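Local coordinates for protein Lysine/ornithine decarboxylase (PDB 5GJO) that decarboxylates both L-lysine and L-ornithine with pyridoxal 5'-phosphate as cofactor, giving cadaverine and putrescine, at residues Phe5-Lys10 / Phe23-Leu28; Asn54-Ile59 / Thr369-Asp374. The protein carries 2 engineered substitutions. All coordinates share one frame; numbering follows the deposited sequence.

Interaction 1 of 2, residues Phe5-Lys10 / Phe23-Leu28. With SO4 (sulfate ion), chain F; SO4 (sulfate ion), chain E.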
loop_
_atom_site.group_PDB
_atom_site.type_symbol
_atom_site.label_atom_id
_atom_site.label_comp_id
_atom_site.label_asym_id
_atom_site.label_seq_id
_atom_site.Cartn_x
_atom_site.Cartn_y
_atom_site.Cartn_z
ATOM N N PHE A 5 4.437 24.530 -5.203
ATOM C CA PHE A 5 5.539 24.593 -4.249
ATOM C C PHE A 5 6.664 23.708 -4.801
ATOM O O PHE A 5 6.457 22.532 -5.243
ATOM C CB PHE A 5 5.058 24.053 -2.894
ATOM C CG PHE A 5 6.146 23.900 -1.892
ATOM C CD1 PHE A 5 6.869 24.990 -1.504
ATOM C CD2 PHE A 5 6.503 22.623 -1.368
ATOM C CE1 PHE A 5 7.892 24.860 -0.566
ATOM C CE2 PHE A 5 7.511 22.503 -0.439
ATOM C CZ PHE A 5 8.197 23.613 -0.029
ATOM N N ARG A 6 7.867 24.255 -4.834
ATOM C CA ARG A 6 9.010 23.517 -5.316
ATOM C C ARG A 6 10.228 23.952 -4.555
ATOM O O ARG A 6 10.608 25.154 -4.587
ATOM C CB ARG A 6 9.247 23.869 -6.784
ATOM C CG ARG A 6 10.490 23.162 -7.313
ATOM C CD ARG A 6 10.595 23.148 -8.858
ATOM N NE ARG A 6 11.906 22.586 -9.251
ATOM C CZ ARG A 6 12.242 22.234 -10.491
ATOM N NH1 ARG A 6 11.386 22.388 -11.464
ATOM N NH2 ARG A 6 13.477 21.746 -10.736
ATOM N N LEU A 7 10.927 23.005 -3.992
ATOM C CA LEU A 7 12.171 23.288 -3.361
ATOM C C LEU A 7 13.246 23.603 -4.394
ATOM O O LEU A 7 13.331 22.970 -5.409
ATOM C CB LEU A 7 12.633 22.080 -2.528
ATOM C CG LEU A 7 11.746 21.739 -1.319
ATOM C CD1 LEU A 7 12.103 20.393 -0.807
ATOM C CD2 LEU A 7 11.745 22.790 -0.218
ATOM N N SER A 8 14.134 24.541 -4.073
ATOM C CA SER A 8 15.306 24.761 -4.865
ATOM C C SER A 8 16.371 23.715 -4.612
ATOM O O SER A 8 16.385 23.072 -3.633
ATOM C CB SER A 8 15.902 26.149 -4.583
ATOM O OG SER A 8 16.558 26.157 -3.341
ATOM N N GLU A 9 17.324 23.593 -5.511
ATOM C CA GLU A 9 18.462 22.698 -5.328
ATOM C C GLU A 9 19.194 22.989 -4.017
ATOM O O GLU A 9 19.512 22.047 -3.267
ATOM C CB GLU A 9 19.460 22.774 -6.494
ATOM C CG GLU A 9 20.587 21.757 -6.334
ATOM C CD GLU A 9 21.551 21.704 -7.530
ATOM O OE1 GLU A 9 21.301 22.381 -8.543
ATOM O OE2 GLU A 9 22.525 20.961 -7.408
ATOM N N LYS A 10 19.408 24.249 -3.715
ATOM C CA LYS A 10 20.090 24.603 -2.469
ATOM C C LYS A 10 19.341 24.159 -1.233
ATOM O O LYS A 10 19.935 23.641 -0.295
ATOM C CB LYS A 10 20.338 26.126 -2.446
ATOM C CG LYS A 10 21.063 26.490 -1.162
ATOM C CD LYS A 10 21.209 27.976 -0.908
ATOM C CE LYS A 10 21.924 28.157 0.450
ATOM N NZ LYS A 10 22.268 29.609 0.560
ATOM N N PHE A 23 12.143 11.976 2.845
ATOM C CA PHE A 23 11.126 12.725 3.544
ATOM C C PHE A 23 10.331 13.565 2.626
ATOM O O PHE A 23 10.857 13.989 1.552
ATOM C CB PHE A 23 11.777 13.586 4.640
ATOM C CG PHE A 23 12.820 14.565 4.142
ATOM C CD1 PHE A 23 12.483 15.861 3.790
ATOM C CD2 PHE A 23 14.136 14.185 4.072
ATOM C CE1 PHE A 23 13.484 16.733 3.330
ATOM C CE2 PHE A 23 15.108 15.052 3.640
ATOM C CZ PHE A 23 14.748 16.295 3.233
ATOM N N LEU A 24 9.100 13.856 3.036
ATOM C CA LEU A 24 8.258 14.827 2.360
ATOM C C LEU A 24 8.398 16.174 2.994
ATOM O O LEU A 24 8.593 16.273 4.214
ATOM C CB LEU A 24 6.804 14.415 2.409
ATOM C CG LEU A 24 6.483 13.092 1.672
ATOM C CD1 LEU A 24 5.238 12.479 2.208
ATOM C CD2 LEU A 24 6.310 13.280 0.184
ATOM N N VAL A 25 8.224 17.229 2.223
ATOM C CA VAL A 25 8.230 18.589 2.739
ATOM C C VAL A 25 6.924 19.272 2.291
ATOM O O VAL A 25 6.634 19.328 1.047
ATOM C CB VAL A 25 9.433 19.406 2.228
ATOM C CG1 VAL A 25 9.381 20.826 2.733
ATOM C CG2 VAL A 25 10.775 18.716 2.526
ATOM N N ALA A 26 6.096 19.664 3.231
ATOM C CA ALA A 26 4.824 20.310 3.025
ATOM C C ALA A 26 4.838 21.782 3.311
ATOM O O ALA A 26 5.275 22.204 4.437
ATOM C CB ALA A 26 3.759 19.682 3.894
ATOM N N SER A 27 4.283 22.571 2.382
ATOM C CA SER A 27 4.180 24.030 2.581
ATOM C C SER A 27 2.764 24.419 3.012
ATOM O O SER A 27 1.804 24.295 2.266
ATOM C CB SER A 27 4.585 24.787 1.337
ATOM O OG SER A 27 4.144 26.165 1.380
ATOM N N LEU A 28 2.647 24.828 4.260
ATOM C CA LEU A 28 1.345 25.280 4.795
ATOM C C LEU A 28 0.893 26.495 4.028
ATOM O O LEU A 28 -0.316 26.687 3.792
ATOM C CB LEU A 28 1.482 25.597 6.274
ATOM C CG LEU A 28 1.726 24.412 7.169
ATOM C CD1 LEU A 28 1.843 24.840 8.637
ATOM C CD2 LEU A 28 0.750 23.228 7.049
HETATM S S SO4 F . 16.920 25.496 -8.675
HETATM O O1 SO4 F . 16.538 26.880 -8.449
HETATM O O2 SO4 F . 15.794 24.598 -8.516
HETATM O O3 SO4 F . 17.987 25.121 -7.798
HETATM O O4 SO4 F . 17.369 25.417 -10.065
HETATM S S SO4 E . 13.327 20.349 -14.576
HETATM O O1 SO4 E . 12.427 21.506 -14.289
HETATM O O2 SO4 E . 12.591 19.361 -15.397
HETATM O O3 SO4 E . 14.503 20.951 -15.252
HETATM O O4 SO4 E . 13.908 19.620 -13.414
#

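Interaction 2 of 2, residues Asn54-Ile59 / Thr369-Asp374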
loop_
_atom_site.group_PDB
_atom_site.type_symbol
_atom_site.label_atom_id
_atom_site.label_comp_id
_atom_site.label_asym_id
_atom_site.label_seq_id
_atom_site.Cartn_x
_atom_site.Cartn_y
_atom_site.Cartn_z
ATOM N N ASN A 54 -4.722 13.766 2.175
ATOM C CA ASN A 54 -3.569 14.088 2.983
ATOM C C ASN A 54 -3.945 14.503 4.394
ATOM O O ASN A 54 -4.402 15.586 4.604
ATOM C CB ASN A 54 -2.709 15.145 2.322
ATOM C CG ASN A 54 -1.408 15.362 3.058
ATOM O OD1 ASN A 54 -1.378 15.393 4.263
ATOM N ND2 ASN A 54 -0.340 15.511 2.318
ATOM N N PRO A 55 -3.703 13.651 5.378
ATOM C CA PRO A 55 -4.141 13.962 6.742
ATOM C C PRO A 55 -3.066 14.548 7.653
ATOM O O PRO A 55 -3.163 14.380 8.838
ATOM C CB PRO A 55 -4.608 12.610 7.282
ATOM C CG PRO A 55 -3.703 11.653 6.640
ATOM C CD PRO A 55 -3.362 12.221 5.265
ATOM N N THR A 56 -2.039 15.162 7.098
ATOM C CA THR A 56 -0.974 15.663 7.947
ATOM C C THR A 56 -1.569 16.600 8.997
ATOM O O THR A 56 -2.273 17.537 8.679
ATOM C CB THR A 56 0.047 16.427 7.089
ATOM O OG1 THR A 56 0.588 15.537 6.120
ATOM C CG2 THR A 56 1.148 17.028 7.948
ATOM N N PRO A 57 -1.245 16.355 10.260
ATOM C CA PRO A 57 -1.966 17.093 11.337
ATOM C C PRO A 57 -1.834 18.592 11.231
ATOM O O PRO A 57 -2.800 19.311 11.469
ATOM C CB PRO A 57 -1.321 16.560 12.633
ATOM C CG PRO A 57 -0.685 15.305 12.278
ATOM C CD PRO A 57 -0.470 15.217 10.772
ATOM N N GLU A 58 -0.638 19.107 10.895
ATOM C CA GLU A 58 -0.510 20.539 10.787
ATOM C C GLU A 58 -1.331 21.124 9.652
ATOM O O GLU A 58 -1.765 22.299 9.702
ATOM C CB GLU A 58 0.942 20.981 10.595
ATOM C CG GLU A 58 1.835 20.635 11.807
ATOM C CD GLU A 58 2.331 19.189 11.843
ATOM O OE1 GLU A 58 1.972 18.293 11.037
ATOM O OE2 GLU A 58 3.135 18.887 12.753
ATOM N N ILE A 59 -1.545 20.320 8.616
ATOM C CA ILE A 59 -2.424 20.741 7.494
ATOM C C ILE A 59 -3.866 20.850 7.945
ATOM O O ILE A 59 -4.546 21.861 7.648
ATOM C CB ILE A 59 -2.239 19.816 6.262
ATOM C CG1 ILE A 59 -0.807 20.003 5.693
ATOM C CG2 ILE A 59 -3.360 20.069 5.233
ATOM C CD1 ILE A 59 -0.517 19.206 4.467
ATOM N N THR A 369 6.490 13.672 7.078
ATOM C CA THR A 369 6.125 14.930 6.434
ATOM C C THR A 369 6.676 16.048 7.293
ATOM O O THR A 369 6.243 16.225 8.446
ATOM C CB THR A 369 4.616 15.031 6.240
ATOM O OG1 THR A 369 4.249 14.002 5.323
ATOM C CG2 THR A 369 4.260 16.314 5.610
ATOM N N ILE A 370 7.653 16.737 6.751
ATOM C CA ILE A 370 8.366 17.864 7.381
ATOM C C ILE A 370 7.584 19.138 7.027
ATOM O O ILE A 370 7.165 19.312 5.867
ATOM C CB ILE A 370 9.806 17.977 6.826
ATOM C CG1 ILE A 370 10.588 16.668 7.016
ATOM C CG2 ILE A 370 10.585 19.142 7.401
ATOM C CD1 ILE A 370 10.603 16.136 8.433
ATOM N N ILE A 371 7.303 19.963 8.024
ATOM C CA ILE A 371 6.595 21.209 7.819
ATOM C C ILE A 371 7.601 22.287 7.404
ATOM O O ILE A 371 8.452 22.685 8.189
ATOM C CB ILE A 371 5.761 21.666 9.034
ATOM C CG1 ILE A 371 4.821 20.547 9.509
ATOM C CG2 ILE A 371 5.023 22.964 8.745
ATOM C CD1 ILE A 371 3.921 20.037 8.388
ATOM N N PHE A 372 7.468 22.777 6.196
ATOM C CA PHE A 372 8.438 23.696 5.617
ATOM C C PHE A 372 8.555 25.009 6.412
ATOM O O PHE A 372 9.642 25.508 6.697
ATOM C CB PHE A 372 8.091 24.031 4.175
ATOM C CG PHE A 372 9.136 24.819 3.442
ATOM C CD1 PHE A 372 10.404 24.342 3.361
ATOM C CD2 PHE A 372 8.844 25.977 2.847
ATOM C CE1 PHE A 372 11.402 25.031 2.668
ATOM C CE2 PHE A 372 9.828 26.685 2.138
ATOM C CZ PHE A 372 11.099 26.227 2.063
ATOM N N GLU A 373 7.444 25.475 6.921
ATOM C CA GLU A 373 7.393 26.794 7.632
ATOM C C GLU A 373 8.069 26.697 9.018
ATOM O O GLU A 373 8.348 27.757 9.630
ATOM C CB GLU A 373 5.939 27.292 7.768
ATOM C CG GLU A 373 5.291 27.824 6.542
ATOM C CD GLU A 373 4.921 26.780 5.537
ATOM O OE1 GLU A 373 4.599 27.236 4.431
ATOM O OE2 GLU A 373 4.943 25.546 5.863
ATOM N N ASP A 374 8.388 25.498 9.463
ATOM C CA ASP A 374 9.131 25.329 10.700
ATOM C C ASP A 374 10.646 25.226 10.469
ATOM O O ASP A 374 11.384 24.982 11.387
ATOM C CB ASP A 374 8.636 24.119 11.479
ATOM C CG ASP A 374 7.248 24.320 12.037
ATOM O OD1 ASP A 374 6.870 25.469 12.221
ATOM O OD2 ASP A 374 6.551 23.332 12.273
HETATM O O HOH W 1 2.117 14.139 3.359
HETATM O O HOH W 2 1.587 13.393 7.250
HETATM O O HOH W 3 3.750 16.212 10.201
#

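Interaction 1 of 2, residues Phe5-Lys10 / Phe23-Leu28
Ser27 OG is gripped from two places, by the backbone N of Lys30, which it caps at the start of helix 28-41, and by Glu373 OE1. With OG anti to the backbone N (chi1 164°) and engaged there, Ser27 CB lies over the middle of the Phe5 ring in a CH-pi contact, 3.6 Å from the centroid and 11° off the ring normal. Val25 borders the same ring differently: its carbonyl O comes up to the ring edge, 3.6 Å from Phe5 CE2 and near the ring plane, while Val25 CG1 lies 4.0 Å from Phe5 CE2, the two side chains crossing at about a right angle. The other branch, Val25 CG2, packs against Leu7 CD1 at 4.0 Å, so one valine serves both hydrophobic residues of 5-10. Asn267 ties the backbones together, its side chain bonding Phe5 O and Leu7 N while its backbone pairs with Val25.

Arg6 through its guanidinium and Glu9 through its backbone N-H each bind a sulfate, probably from the crystallisation liquor. Arg6 NH1 donates almost straight to O1 of one sulfate at 3.1 Å, in the guanidinium plane, and NH2 adds a weak bond to O4. Glu9 N donates a hydrogen bond to O3 of the other sulfate at 2.8 Å, at the beginning of helix 9-18. Ser8 is the N-cap there: its side chain caps a backbone N in the first turn and the Glu11 carboxylate accepts from Ser8 N, the reciprocal pair of a capping box; the positive end of the helix probably favours the anion. The N-terminal arm thus lies over strand 23-26, which is built into the beta domain of class-II decarboxylases with strands from later in the chain, 266-276 and 369-371 among them.

Interaction 2 of 2, residues Asn54-Ile59 / Thr369-Asp374
Asn54 braces Thr56, the residue that meets Thr369 across the contact. Its OD1 takes two donors: Thr56 N at 2.9 Å, nearly in line with the carbonyl bond, which makes an Asx turn, and Thr56 OG1 at 2.7 Å, in the carbonyl plane and on a lone pair. ND2 is held by Gly351 O and weakly by a water that also bonds Thr369 OG1. Thr56 occupies the N-cap position of helix 57-65, yet its hydroxyl caps nothing and turns back to Asn54 instead. Thr56 and Thr369 reach toward each other tip to tip, Thr56 OG1 lying 3.8 Å from Thr369 CG2. A second water donates to Thr56 OG1 at 2.6 Å and bonds weakly to Thr369 OG1. Thr56 CG2 slides past Ile371 CD1 at 4.1 Å. With an alanine at Thr56, Asn54 OD1 would keep only the backbone donor of the pair, the second water would probably lose its short bond, and a gap would probably open beside the methyls of Thr369 and Ile371. Glu58 is bent at chi2 (81°), which folds its chain across Ile371, with Glu58 CD 3.7 Å from Ile371 CG1. Its OE1 then accepts from a third water at 2.9 Å, and that water also donates to Thr369 O. The contact is thus apolar where Thr56, Thr369, Ile371 and the Glu58 chain touch directly, and bordered by water bridges that link the polar atoms of the loop and helix start at 54-59 to strand 369-371.

The two contacts lie 11 Å apart, centre to centre, and meet through one sheet: strands 23-26 and 369-371 are parallel neighbours in it, probably hydrogen-bonded from Leu24 O to Ile370 N (2.7 Å) and from Ile370 O to Ala26 N (2.9 Å). Interaction 1 closes near the start of the chain, and interaction 2 then joins the loop and helix start at 54-59, in the cofactor-binding barrel, to a strand close to the C-terminus. Phe372 of the second contact meets the Phe5 ring of the first, and Glu373 OE2 bonds Leu28 N. Both chain ends therefore build the beta domain, and interaction 2 couples its 369-371 strand to the barrel.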